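Side-chain contacts in putative thioesterase (Escherichia coli, PDB 5UGZ), which acts as a type II thioesterase of the colibactin NRPS/PKS pathway, releasing intermediates from the assembly line, probably by hydrolysis: residues Q81-H86 with G90-F95; D74-L79 with V108-D113; S47-L52 with S255-G260; M103-V108 with L122-C127. All blocks are in the same frame, centred on the assembly; numbering follows the deposited sequence.

Interaction 1. Residues Q81-H86 with G90-F95; sequences QQFVKH and GDYAIF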
loop_
_atom_site.group_PDB
_atom_site.type_symbol
_atom_site.label_atom_id
_atom_site.label_comp_id
_atom_site.label_asym_id
_atom_site.label_seq_id
_atom_site.Cartn_x
_atom_site.Cartn_y
_atom_site.Cartn_z
ATOM N N GLN A 81 -1.343 -15.619 -2.813
ATOM C CA GLN A 81 -0.520 -16.802 -2.573
ATOM C C GLN A 81 0.488 -16.549 -1.452
ATOM O O GLN A 81 0.813 -17.457 -0.675
ATOM C CB GLN A 81 0.201 -17.229 -3.862
ATOM C CG GLN A 81 -0.696 -17.805 -4.949
ATOM C CD GLN A 81 -1.630 -18.883 -4.431
ATOM O OE1 GLN A 81 -1.402 -19.466 -3.363
ATOM N NE2 GLN A 81 -2.698 -19.145 -5.175
ATOM N N GLN A 82 1.010 -15.326 -1.364
ATOM C CA GLN A 82 1.868 -14.977 -0.235
ATOM C C GLN A 82 1.076 -14.992 1.066
ATOM O O GLN A 82 1.468 -15.638 2.045
ATOM C CB GLN A 82 2.498 -13.604 -0.463
ATOM C CG GLN A 82 3.140 -13.428 -1.819
ATOM C CD GLN A 82 3.988 -14.603 -2.183
ATOM O OE1 GLN A 82 4.836 -15.025 -1.395
ATOM N NE2 GLN A 82 3.749 -15.174 -3.370
ATOM N N PHE A 83 -0.051 -14.282 1.072
ATOM C CA PHE A 83 -0.936 -14.199 2.225
ATOM C C PHE A 83 -1.190 -15.568 2.845
ATOM O O PHE A 83 -1.090 -15.725 4.068
ATOM C CB PHE A 83 -2.237 -13.524 1.769
ATOM C CG PHE A 83 -3.364 -13.583 2.758
ATOM C CD1 PHE A 83 -3.433 -12.688 3.810
ATOM C CD2 PHE A 83 -4.378 -14.510 2.605
ATOM C CE1 PHE A 83 -4.468 -12.730 4.686
ATOM C CE2 PHE A 83 -5.419 -14.555 3.490
ATOM C CZ PHE A 83 -5.462 -13.673 4.527
ATOM N N VAL A 84 -1.485 -16.582 2.018
ATOM C CA VAL A 84 -1.902 -17.886 2.531
ATOM C C VAL A 84 -0.700 -18.725 2.934
ATOM O O VAL A 84 -0.835 -19.917 3.218
ATOM C CB VAL A 84 -2.777 -18.652 1.520
ATOM C CG1 VAL A 84 -4.048 -17.876 1.224
ATOM C CG2 VAL A 84 -2.014 -18.957 0.247
ATOM N N LYS A 85 0.482 -18.119 2.970
ATOM C CA LYS A 85 1.642 -18.798 3.533
ATOM C C LYS A 85 1.725 -18.653 5.047
ATOM O O LYS A 85 2.439 -19.431 5.689
ATOM C CB LYS A 85 2.931 -18.277 2.883
ATOM C CG LYS A 85 2.923 -18.420 1.376
ATOM C CD LYS A 85 4.149 -19.149 0.886
ATOM C CE LYS A 85 5.335 -18.211 0.819
ATOM N NZ LYS A 85 5.294 -17.378 -0.412
ATOM N N HIS A 86 0.997 -17.686 5.629
ATOM C CA HIS A 86 0.990 -17.485 7.072
ATOM C C HIS A 86 -0.408 -17.272 7.636
ATOM O O HIS A 86 -0.522 -16.935 8.819
ATOM C CB HIS A 86 1.854 -16.280 7.484
ATOM C CG HIS A 86 3.240 -16.284 6.905
ATOM N ND1 HIS A 86 4.142 -17.305 7.128
ATOM C CD2 HIS A 86 3.879 -15.384 6.122
ATOM C CE1 HIS A 86 5.270 -17.038 6.495
ATOM N NE2 HIS A 86 5.137 -15.879 5.878
ATOM N N GLY A 90 -7.067 -16.287 12.115
ATOM C CA GLY A 90 -7.256 -15.363 13.217
ATOM C C GLY A 90 -7.591 -13.955 12.756
ATOM O O GLY A 90 -8.040 -13.731 11.630
ATOM N N ASP A 91 -7.365 -12.992 13.654
ATOM C CA ASP A 91 -7.491 -11.578 13.323
ATOM C C ASP A 91 -6.363 -11.110 12.416
ATOM O O ASP A 91 -5.220 -11.548 12.532
ATOM C CB ASP A 91 -7.470 -10.727 14.588
ATOM C CG ASP A 91 -8.491 -11.175 15.594
ATOM O OD1 ASP A 91 -9.698 -10.933 15.370
ATOM O OD2 ASP A 91 -8.087 -11.778 16.605
ATOM N N TYR A 92 -6.675 -10.158 11.544
ATOM C CA TYR A 92 -5.639 -9.585 10.694
ATOM C C TYR A 92 -6.072 -8.208 10.208
ATOM O O TYR A 92 -7.259 -7.870 10.196
ATOM C CB TYR A 92 -5.320 -10.519 9.514
ATOM C CG TYR A 92 -6.407 -10.595 8.465
ATOM C CD1 TYR A 92 -6.381 -9.759 7.361
ATOM C CD2 TYR A 92 -7.453 -11.495 8.579
ATOM C CE1 TYR A 92 -7.347 -9.812 6.419
ATOM C CE2 TYR A 92 -8.456 -11.547 7.628
ATOM C CZ TYR A 92 -8.389 -10.700 6.544
ATOM O OH TYR A 92 -9.358 -10.729 5.559
ATOM N N ALA A 93 -5.080 -7.408 9.833
ATOM C CA ALA A 93 -5.274 -6.108 9.209
ATOM C C ALA A 93 -4.407 -6.056 7.962
ATOM O O ALA A 93 -3.565 -6.921 7.747
ATOM C CB ALA A 93 -4.905 -4.962 10.152
ATOM N N ILE A 94 -4.613 -5.030 7.138
ATOM C CA ILE A 94 -3.834 -4.826 5.924
ATOM C C ILE A 94 -3.456 -3.358 5.817
ATOM O O ILE A 94 -4.321 -2.484 5.916
ATOM C CB ILE A 94 -4.592 -5.266 4.662
ATOM C CG1 ILE A 94 -5.269 -6.617 4.931
ATOM C CG2 ILE A 94 -3.628 -5.286 3.452
ATOM C CD1 ILE A 94 -5.991 -7.213 3.761
ATOM N N PHE A 95 -2.164 -3.094 5.623
ATOM C CA PHE A 95 -1.643 -1.761 5.391
ATOM C C PHE A 95 -0.977 -1.755 4.023
ATOM O O PHE A 95 -0.255 -2.693 3.683
ATOM C CB PHE A 95 -0.625 -1.358 6.491
ATOM C CG PHE A 95 0.006 -0.010 6.278
ATOM C CD1 PHE A 95 1.036 0.157 5.353
ATOM C CD2 PHE A 95 -0.429 1.096 6.993
ATOM C CE1 PHE A 95 1.619 1.402 5.135
ATOM C CE2 PHE A 95 0.160 2.353 6.786
ATOM C CZ PHE A 95 1.184 2.499 5.852
#

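Interaction 2. Residues D74-L79 with V108-D113; sequences DAVADL and VHYILD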
loop_
_atom_site.group_PDB
_atom_site.type_symbol
_atom_site.label_atom_id
_atom_site.label_comp_id
_atom_site.label_asym_id
_atom_site.label_seq_id
_atom_site.Cartn_x
_atom_site.Cartn_y
_atom_site.Cartn_z
ATOM N N ASP A 74 -3.488 -10.037 -11.787
ATOM C CA ASP A 74 -2.427 -11.031 -11.600
ATOM C C ASP A 74 -1.583 -10.718 -10.376
ATOM O O ASP A 74 -1.168 -11.629 -9.650
ATOM C CB ASP A 74 -1.513 -11.099 -12.817
ATOM C CG ASP A 74 -2.194 -11.679 -14.021
ATOM O OD1 ASP A 74 -1.690 -11.479 -15.142
ATOM O OD2 ASP A 74 -3.230 -12.334 -13.852
ATOM N N ALA A 75 -1.287 -9.442 -10.157
ATOM C CA ALA A 75 -0.523 -9.050 -8.981
ATOM C C ALA A 75 -1.277 -9.348 -7.690
ATOM O O ALA A 75 -0.655 -9.707 -6.685
ATOM C CB ALA A 75 -0.166 -7.574 -9.077
ATOM N N VAL A 76 -2.606 -9.224 -7.700
ATOM C CA VAL A 76 -3.406 -9.538 -6.515
ATOM C C VAL A 76 -3.415 -11.045 -6.241
ATOM O O VAL A 76 -3.283 -11.479 -5.094
ATOM C CB VAL A 76 -4.835 -8.990 -6.669
ATOM C CG1 VAL A 76 -5.696 -9.547 -5.582
ATOM C CG2 VAL A 76 -4.829 -7.471 -6.603
ATOM N N ALA A 77 -3.603 -11.860 -7.282
ATOM C CA ALA A 77 -3.506 -13.312 -7.129
ATOM C C ALA A 77 -2.138 -13.728 -6.598
ATOM O O ALA A 77 -2.031 -14.654 -5.789
ATOM C CB ALA A 77 -3.787 -13.990 -8.473
ATOM N N ASP A 78 -1.076 -13.076 -7.080
ATOM C CA ASP A 78 0.283 -13.332 -6.610
ATOM C C ASP A 78 0.409 -13.071 -5.112
ATOM O O ASP A 78 0.933 -13.906 -4.372
ATOM C CB ASP A 78 1.249 -12.463 -7.423
ATOM C CG ASP A 78 2.707 -12.615 -7.019
ATOM O OD1 ASP A 78 3.313 -13.665 -7.320
ATOM O OD2 ASP A 78 3.260 -11.645 -6.458
ATOM N N LEU A 79 -0.088 -11.923 -4.639
ATOM C CA LEU A 79 0.010 -11.603 -3.208
ATOM C C LEU A 79 -0.861 -12.524 -2.354
ATOM O O LEU A 79 -0.454 -12.920 -1.255
ATOM C CB LEU A 79 -0.367 -10.151 -2.956
ATOM C CG LEU A 79 0.722 -9.170 -3.366
ATOM C CD1 LEU A 79 0.225 -7.754 -3.167
ATOM C CD2 LEU A 79 1.993 -9.420 -2.591
ATOM N N VAL A 108 -8.133 -7.411 -0.273
ATOM C CA VAL A 108 -9.095 -7.757 0.771
ATOM C C VAL A 108 -10.360 -8.327 0.148
ATOM O O VAL A 108 -10.881 -9.353 0.596
ATOM C CB VAL A 108 -9.401 -6.554 1.701
ATOM C CG1 VAL A 108 -10.052 -5.393 0.968
ATOM C CG2 VAL A 108 -10.304 -7.001 2.856
ATOM N N HIS A 109 -10.868 -7.688 -0.899
ATOM C CA HIS A 109 -12.055 -8.234 -1.549
ATOM C C HIS A 109 -11.778 -9.596 -2.170
ATOM O O HIS A 109 -12.661 -10.453 -2.179
ATOM C CB HIS A 109 -12.582 -7.245 -2.583
ATOM C CG HIS A 109 -13.275 -6.059 -1.976
ATOM N ND1 HIS A 109 -14.579 -6.106 -1.534
ATOM C CD2 HIS A 109 -12.846 -4.796 -1.737
ATOM C CE1 HIS A 109 -14.925 -4.925 -1.054
ATOM N NE2 HIS A 109 -13.892 -4.111 -1.169
ATOM N N TYR A 110 -10.552 -9.826 -2.662
ATOM C CA TYR A 110 -10.180 -11.125 -3.219
ATOM C C TYR A 110 -10.088 -12.179 -2.121
ATOM O O TYR A 110 -10.448 -13.342 -2.334
ATOM C CB TYR A 110 -8.847 -10.974 -3.970
ATOM C CG TYR A 110 -8.277 -12.181 -4.706
ATOM C CD1 TYR A 110 -8.543 -12.397 -6.062
ATOM C CD2 TYR A 110 -7.417 -13.065 -4.063
ATOM C CE1 TYR A 110 -7.993 -13.472 -6.748
ATOM C CE2 TYR A 110 -6.871 -14.142 -4.739
ATOM C CZ TYR A 110 -7.175 -14.342 -6.079
ATOM O OH TYR A 110 -6.631 -15.413 -6.740
ATOM N N ILE A 111 -9.596 -11.793 -0.944
ATOM C CA ILE A 111 -9.616 -12.677 0.217
ATOM C C ILE A 111 -11.056 -13.028 0.573
ATOM O O ILE A 111 -11.408 -14.201 0.745
ATOM C CB ILE A 111 -8.877 -12.009 1.398
ATOM C CG1 ILE A 111 -7.361 -11.980 1.146
ATOM C CG2 ILE A 111 -9.228 -12.658 2.746
ATOM C CD1 ILE A 111 -6.594 -10.983 2.008
ATOM N N LEU A 112 -11.917 -12.009 0.659
ATOM C CA LEU A 112 -13.327 -12.233 0.966
ATOM C C LEU A 112 -14.004 -13.116 -0.088
ATOM O O LEU A 112 -14.777 -14.015 0.262
ATOM C CB LEU A 112 -14.050 -10.888 1.108
ATOM C CG LEU A 112 -13.845 -10.143 2.438
ATOM C CD1 LEU A 112 -14.375 -8.738 2.330
ATOM C CD2 LEU A 112 -14.537 -10.858 3.562
ATOM N N ASP A 113 -13.721 -12.886 -1.380
ATOM C CA ASP A 113 -14.214 -13.782 -2.437
ATOM C C ASP A 113 -13.799 -15.234 -2.228
ATOM O O ASP A 113 -14.441 -16.138 -2.779
ATOM C CB ASP A 113 -13.707 -13.363 -3.821
ATOM C CG ASP A 113 -14.241 -12.036 -4.266
ATOM O OD1 ASP A 113 -15.244 -11.563 -3.689
ATOM O OD2 ASP A 113 -13.652 -11.467 -5.207
HETATM O O HOH W 1 -4.248 -16.490 -5.916
#

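Interaction 3. Residues S47-L52 with S255-G260; sequences SDNITL and SLEIVG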
loop_
_atom_site.group_PDB
_atom_site.type_symbol
_atom_site.label_atom_id
_atom_site.label_comp_id
_atom_site.label_asym_id
_atom_site.label_seq_id
_atom_site.Cartn_x
_atom_site.Cartn_y
_atom_site.Cartn_z
ATOM N N SER A 47 3.029 -3.135 18.256
ATOM C CA SER A 47 2.608 -3.703 19.526
ATOM C C SER A 47 3.041 -5.156 19.611
ATOM O O SER A 47 3.073 -5.877 18.616
ATOM C CB SER A 47 1.092 -3.584 19.688
ATOM O OG SER A 47 0.693 -2.235 19.839
ATOM N N ASP A 48 3.358 -5.593 20.825
ATOM C CA ASP A 48 3.995 -6.895 21.000
ATOM C C ASP A 48 3.111 -8.065 20.578
ATOM O O ASP A 48 3.638 -9.134 20.256
ATOM C CB ASP A 48 4.439 -7.041 22.458
ATOM C CG ASP A 48 5.429 -5.961 22.864
ATOM O OD1 ASP A 48 6.304 -5.640 22.027
ATOM O OD2 ASP A 48 5.323 -5.424 23.995
ATOM N N ASN A 49 1.788 -7.905 20.565
ATOM C CA ASN A 49 0.914 -8.951 20.060
ATOM C C ASN A 49 0.496 -8.718 18.610
ATOM O O ASN A 49 -0.556 -9.210 18.193
ATOM C CB ASN A 49 -0.323 -9.084 20.942
ATOM C CG ASN A 49 -1.313 -7.994 20.702
ATOM O OD1 ASN A 49 -0.946 -6.877 20.348
ATOM N ND2 ASN A 49 -2.585 -8.303 20.889
ATOM N N ILE A 50 1.287 -7.977 17.839
ATOM C CA ILE A 50 1.081 -7.830 16.400
ATOM C C ILE A 50 2.253 -8.500 15.701
ATOM O O ILE A 50 3.414 -8.131 15.925
ATOM C CB ILE A 50 0.959 -6.359 15.967
ATOM C CG1 ILE A 50 -0.157 -5.643 16.738
ATOM C CG2 ILE A 50 0.714 -6.285 14.458
ATOM C CD1 ILE A 50 -0.232 -4.166 16.474
ATOM N N THR A 51 1.949 -9.480 14.860
ATOM C CA THR A 51 2.958 -10.181 14.078
ATOM C C THR A 51 3.067 -9.526 12.708
ATOM O O THR A 51 2.090 -9.502 11.950
ATOM C CB THR A 51 2.606 -11.659 13.936
ATOM O OG1 THR A 51 2.534 -12.253 15.235
ATOM C CG2 THR A 51 3.661 -12.373 13.111
ATOM N N LEU A 52 4.248 -8.992 12.407
ATOM C CA LEU A 52 4.478 -8.320 11.140
ATOM C C LEU A 52 4.599 -9.331 10.005
ATOM O O LEU A 52 5.380 -10.282 10.090
ATOM C CB LEU A 52 5.741 -7.479 11.237
ATOM C CG LEU A 52 6.162 -6.780 9.956
ATOM C CD1 LEU A 52 4.989 -5.988 9.466
ATOM C CD2 LEU A 52 7.350 -5.880 10.234
ATOM N N SER A 255 -7.573 -0.079 20.131
ATOM C CA SER A 255 -8.933 0.413 20.324
ATOM C C SER A 255 -9.980 -0.617 19.918
ATOM O O SER A 255 -11.086 -0.617 20.473
ATOM C CB SER A 255 -9.133 1.713 19.544
ATOM O OG SER A 255 -8.309 2.739 20.057
ATOM N N LEU A 256 -9.657 -1.490 18.945
ATOM C CA LEU A 256 -10.550 -2.559 18.514
ATOM C C LEU A 256 -10.531 -3.750 19.461
ATOM O O LEU A 256 -11.513 -4.490 19.544
ATOM C CB LEU A 256 -10.170 -3.027 17.110
ATOM C CG LEU A 256 -10.585 -2.105 15.981
ATOM C CD1 LEU A 256 -9.889 -2.480 14.692
ATOM C CD2 LEU A 256 -12.067 -2.183 15.828
ATOM N N GLU A 257 -9.438 -3.957 20.184
ATOM C CA GLU A 257 -9.419 -5.016 21.186
ATOM C C GLU A 257 -10.291 -4.688 22.404
ATOM O O GLU A 257 -10.636 -5.598 23.173
ATOM C CB GLU A 257 -7.966 -5.278 21.579
ATOM C CG GLU A 257 -7.138 -5.615 20.348
ATOM C CD GLU A 257 -5.682 -5.913 20.640
ATOM O OE1 GLU A 257 -5.118 -5.250 21.540
ATOM O OE2 GLU A 257 -5.103 -6.803 19.958
ATOM N N ILE A 258 -10.664 -3.420 22.580
ATOM C CA ILE A 258 -11.505 -2.995 23.700
ATOM C C ILE A 258 -12.990 -3.045 23.338
ATOM O O ILE A 258 -13.797 -3.601 24.084
ATOM C CB ILE A 258 -11.093 -1.576 24.172
ATOM C CG1 ILE A 258 -9.579 -1.467 24.449
ATOM C CG2 ILE A 258 -11.914 -1.144 25.385
ATOM C CD1 ILE A 258 -9.108 -2.225 25.647
ATOM N N VAL A 259 -13.384 -2.470 22.198
ATOM C CA VAL A 259 -14.791 -2.287 21.852
ATOM C C VAL A 259 -15.201 -2.998 20.567
ATOM O O VAL A 259 -16.368 -2.905 20.168
ATOM C CB VAL A 259 -15.159 -0.789 21.764
ATOM C CG1 VAL A 259 -14.610 -0.009 22.976
ATOM C CG2 VAL A 259 -14.695 -0.188 20.437
ATOM N N GLY A 260 -14.289 -3.688 19.892
ATOM C CA GLY A 260 -14.622 -4.311 18.630
ATOM C C GLY A 260 -15.036 -3.279 17.599
ATOM O O GLY A 260 -15.441 -3.638 16.494
HETATM O O HOH W 2 -2.178 -4.692 20.628
#

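Interaction 4. Residues M103-V108 with L122-C127; sequences MAFELV and LFFSGC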
loop_
_atom_site.group_PDB
_atom_site.type_symbol
_atom_site.label_atom_id
_atom_site.label_comp_id
_atom_site.label_asym_id
_atom_site.label_seq_id
_atom_site.Cartn_x
_atom_site.Cartn_y
_atom_site.Cartn_z
ATOM N N MET A 103 -3.634 -2.127 -4.091
ATOM C CA MET A 103 -3.501 -3.573 -4.007
ATOM C C MET A 103 -4.098 -4.110 -2.716
ATOM O O MET A 103 -4.739 -5.159 -2.726
ATOM C CB MET A 103 -2.028 -3.973 -4.149
ATOM C CG MET A 103 -1.476 -3.685 -5.537
ATOM S SD MET A 103 0.074 -4.508 -5.995
ATOM C CE MET A 103 -0.394 -6.221 -5.853
ATOM N N ALA A 104 -3.912 -3.403 -1.599
ATOM C CA ALA A 104 -4.569 -3.800 -0.358
ATOM C C ALA A 104 -6.085 -3.808 -0.512
ATOM O O ALA A 104 -6.760 -4.728 -0.032
ATOM C CB ALA A 104 -4.152 -2.880 0.783
ATOM N N PHE A 105 -6.639 -2.793 -1.175
ATOM C CA PHE A 105 -8.080 -2.745 -1.383
ATOM C C PHE A 105 -8.559 -3.927 -2.211
ATOM O O PHE A 105 -9.542 -4.587 -1.864
ATOM C CB PHE A 105 -8.475 -1.442 -2.070
ATOM C CG PHE A 105 -9.933 -1.385 -2.436
ATOM C CD1 PHE A 105 -10.890 -1.069 -1.486
ATOM C CD2 PHE A 105 -10.344 -1.659 -3.732
ATOM C CE1 PHE A 105 -12.242 -1.027 -1.831
ATOM C CE2 PHE A 105 -11.672 -1.620 -4.085
ATOM C CZ PHE A 105 -12.630 -1.301 -3.132
ATOM N N GLU A 106 -7.894 -4.182 -3.336
ATOM C CA GLU A 106 -8.296 -5.260 -4.232
ATOM C C GLU A 106 -8.058 -6.628 -3.597
ATOM O O GLU A 106 -8.840 -7.561 -3.803
ATOM C CB GLU A 106 -7.536 -5.119 -5.556
ATOM C CG GLU A 106 -7.940 -3.886 -6.391
ATOM C CD GLU A 106 -9.378 -3.974 -6.910
ATOM O OE1 GLU A 106 -9.840 -5.097 -7.124
ATOM O OE2 GLU A 106 -10.052 -2.939 -7.099
ATOM N N LEU A 107 -6.983 -6.750 -2.816
ATOM C CA LEU A 107 -6.630 -7.994 -2.138
ATOM C C LEU A 107 -7.635 -8.380 -1.053
ATOM O O LEU A 107 -7.933 -9.567 -0.883
ATOM C CB LEU A 107 -5.236 -7.863 -1.527
ATOM C CG LEU A 107 -4.778 -9.054 -0.691
ATOM C CD1 LEU A 107 -4.793 -10.328 -1.537
ATOM C CD2 LEU A 107 -3.402 -8.784 -0.113
ATOM N N VAL A 108 -8.133 -7.411 -0.273
ATOM C CA VAL A 108 -9.095 -7.757 0.771
ATOM C C VAL A 108 -10.360 -8.327 0.148
ATOM O O VAL A 108 -10.881 -9.353 0.596
ATOM C CB VAL A 108 -9.401 -6.554 1.701
ATOM C CG1 VAL A 108 -10.052 -5.393 0.968
ATOM C CG2 VAL A 108 -10.304 -7.001 2.856
ATOM N N LEU A 122 -8.271 -1.726 8.122
ATOM C CA LEU A 122 -7.540 -1.532 6.882
ATOM C C LEU A 122 -6.948 -0.143 6.914
ATOM O O LEU A 122 -7.613 0.800 7.345
ATOM C CB LEU A 122 -8.442 -1.675 5.635
ATOM C CG LEU A 122 -9.001 -3.066 5.312
ATOM C CD1 LEU A 122 -10.131 -2.930 4.319
ATOM C CD2 LEU A 122 -7.934 -3.993 4.760
ATOM N N PHE A 123 -5.706 -0.024 6.446
ATOM C CA PHE A 123 -4.964 1.231 6.418
ATOM C C PHE A 123 -4.564 1.504 4.980
ATOM O O PHE A 123 -3.886 0.683 4.360
ATOM C CB PHE A 123 -3.723 1.164 7.320
ATOM C CG PHE A 123 -4.018 0.744 8.728
ATOM C CD1 PHE A 123 -4.315 1.689 9.698
ATOM C CD2 PHE A 123 -4.019 -0.599 9.083
ATOM C CE1 PHE A 123 -4.591 1.311 11.002
ATOM C CE2 PHE A 123 -4.306 -0.989 10.381
ATOM C CZ PHE A 123 -4.597 -0.025 11.344
ATOM N N PHE A 124 -4.997 2.637 4.440
ATOM C CA PHE A 124 -4.618 3.053 3.095
ATOM C C PHE A 124 -3.814 4.331 3.243
ATOM O O PHE A 124 -4.367 5.390 3.561
ATOM C CB PHE A 124 -5.829 3.254 2.187
ATOM C CG PHE A 124 -6.719 2.042 2.088
ATOM C CD1 PHE A 124 -6.280 0.894 1.442
ATOM C CD2 PHE A 124 -7.984 2.036 2.655
ATOM C CE1 PHE A 124 -7.089 -0.227 1.359
ATOM C CE2 PHE A 124 -8.786 0.911 2.569
ATOM C CZ PHE A 124 -8.333 -0.218 1.920
ATOM N N SER A 125 -2.513 4.217 3.021
ATOM C CA SER A 125 -1.578 5.307 3.208
ATOM C C SER A 125 -1.184 5.888 1.850
ATOM O O SER A 125 -0.934 5.149 0.890
ATOM C CB SER A 125 -0.361 4.791 3.977
ATOM O OG SER A 125 0.520 5.822 4.332
ATOM N N GLY A 126 -1.154 7.216 1.772
ATOM C CA GLY A 126 -0.742 7.886 0.542
ATOM C C GLY A 126 -1.479 7.391 -0.682
ATOM O O GLY A 126 -0.872 7.180 -1.739
ATOM N N CYS A 127 -2.783 7.190 -0.555
ATOM C CA CYS A 127 -3.549 6.430 -1.534
ATOM C C CYS A 127 -4.860 7.153 -1.793
ATOM O O CYS A 127 -5.686 7.266 -0.889
ATOM C CB CYS A 127 -3.805 5.009 -1.026
ATOM S SG CYS A 127 -4.424 3.907 -2.286
#

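Interaction 1. Residues Q81-H86 with G90-F95
F83 and Y92 form a buried edge-to-face (T-shaped) aromatic pair between the end of helix 72-83 and the start of strand 91-97. The setting is the central parallel sheet of an alpha/beta-hydrolase fold, as expected for the thioesterase family. The chain leaves the helix just after F83, makes a short loop, and returns as the strand. The pair therefore joins the two ends of a tight connection. The backbones stay well apart, with the nearest CA atoms, those of F83 and I94, 10.5 Å from each other. F83 supplies the edge and Y92 the face. Their planes are inclined at 65° and their centroids lie 5.7 Å apart. F83 holds CG anti to its own N (chi1 169°), which carries the ring off the helix toward the strand. Both rings belong to a larger aromatic cluster. Y87, in the connecting loop, stacks on F83 and also meets Y92, while I111 of helix 99-113 packs against both side chains, meeting Y92 at its hydroxyl. The phenol end of Y92 is satisfied apart from the pair, since OH hydrogen-bonds to D117 O. On the helix side, K85 NZ donates to Q82 OE1 from above the carbonyl plane, at 2.6 Å. The aromatic contact itself is loose: CE1 of F83 sits over one face of the Y92 ring, 4.4 Å from CD1.

Interaction 2. Residues D74-L79 with V108-D113
Segments 74-79 and 108-113 are both helical, and they come nearest at V76 and Y110, whose CA atoms are 7.7 Å apart. Y110 carries the contact. With CG anti to the backbone N (chi1 -177°), its ring reaches across to the other helix. The two side chains run antiparallel past one another. V76 CG1 makes an off-centre CH-pi contact, 4.2 Å from the ring centroid, and lies 3.8 Å from Y110 CG. At the far end of the ring, A77 CB touches Y110 OH at 3.6 Å. A single water then completes the link. It donates to A77 O at 2.9 Å and is hydrogen-bonded to Y110 OH at 2.7 Å. Around the pair, Y80 meets the Y110 ring edge to face, and H114 packs against it too. A leucine in place of Y110 would probably leave the water without one of its two protein partners and open a gap beside V76 and A77. Two neighbouring helices on one face of the alpha/beta-hydrolase sheet are thus joined by an amphipathic side chain. The ring seems to pack as a hydrocarbon against V76, while its polar end is met by the water bridging to A77 O.

Interaction 3. Residues S47-L52 with S255-G260
N49 ND2 donates to E257 OE2 at 3.1 Å, and this hydrogen bond is the one direct link between the segments. It is fairly straight, with an N-H...O angle of 157°. The acceptor lies close to the amide plane, and the donor reaches OE2 on its syn side, slightly out of the carboxylate plane. The two flat groups are turned 64° against each other. A water closes the other side of the pair. It donates to N49 OD1 at a short 2.5 Å and to E257 OE1 at 3.1 Å. Both amide ends and both carboxylate oxygens are thereby engaged, and ND2 also makes a weak hydrogen bond to S22 O. With CG between backbone N and carbonyl carbon (chi1 76°), N49 turns its amide toward E257. An alanine instead of N49 would probably leave the E257 carboxylate without its amide donor and free to turn. Further out, N49 sits in a type I turn from S47 to I50, closed by I50 N to S47 O. N49 also bonds through its backbone to I24 of the neighbouring strand. The turn leads into the edge strand 50-54 of the parallel sheet, and E257 lies near the end of the C-terminal helix 242-259. N250 OD1 of that helix takes a bond from S47 N. A neutral amide thus meets a probably charged acid at the surface, a tie probably weaker than a salt bridge.

Interaction 4. Residues M103-V108 with L122-C127
The shortest polar bond within either segment is L107 N to M103 O, at 2.8 Å. It is a helical backbone bond, and the next one, V108 N to A104 O, joins two residues that face strand 121-125. Across the contact the side chains meet through carbon atoms alone. F124 is the main strand residue. Its CE1 lies 4.0 Å from A104 CB and 3.9 Å from F105 CB. The same CE1 approaches the backbone N of F105 at 3.6 Å, with that nitrogen at the ring edge, near its plane. F124 CG stands beside its own backbone N (chi1 -56°), a rotation that carries the ring toward the helix and sets CE1 against A104 and F105. F124 CZ sits at the edge of the F105 ring. Helix 103-108 and strand 122-125 run nearly antiparallel, at 153°, with their axes 9.2 Å apart. They belong to the last two elements of a beta-alpha-beta crossover made by strand 91-97, helix 99-113 and strand 121-125, part of the alpha/beta-hydrolase sheet. Where strand 91-97 passes into helix 99-113, G96, S98 and G100 fit the GxSxG pattern of a nucleophile elbow, and A104 touches it. Outside the two segments, W217 stacks on the F124 ring, and F220 meets F105 edge to face. One turn further along the helix, the V108 and L122 side chains meet at a slant. V108 CG1 meets L122 CD1 at 4.2 Å, a contact made by one methyl from each branched side chain.

In the fold
Interactions 1, 2 and 4 form one continuous packed region. Interactions 1 and 2 share helix 72-83, and F83 CE1 lies 3.8 Å from I111 CD1. Interactions 2 and 4 share helix 99-113, where V76 CG2 is 3.7 Å from E106 CB. Interactions 1 and 4 meet in the sheet, with I94 O 2.9 Å from F123 N, a probable hydrogen bond between neighbouring strands. Interaction 4 is the one next to the probable nucleophile elbow around S98. Interaction 3, at the surface, touches none of them: its centre is about 15, 19 and 24 Å from those of interactions 1, 4 and 2. Along the chain it encloses the other three.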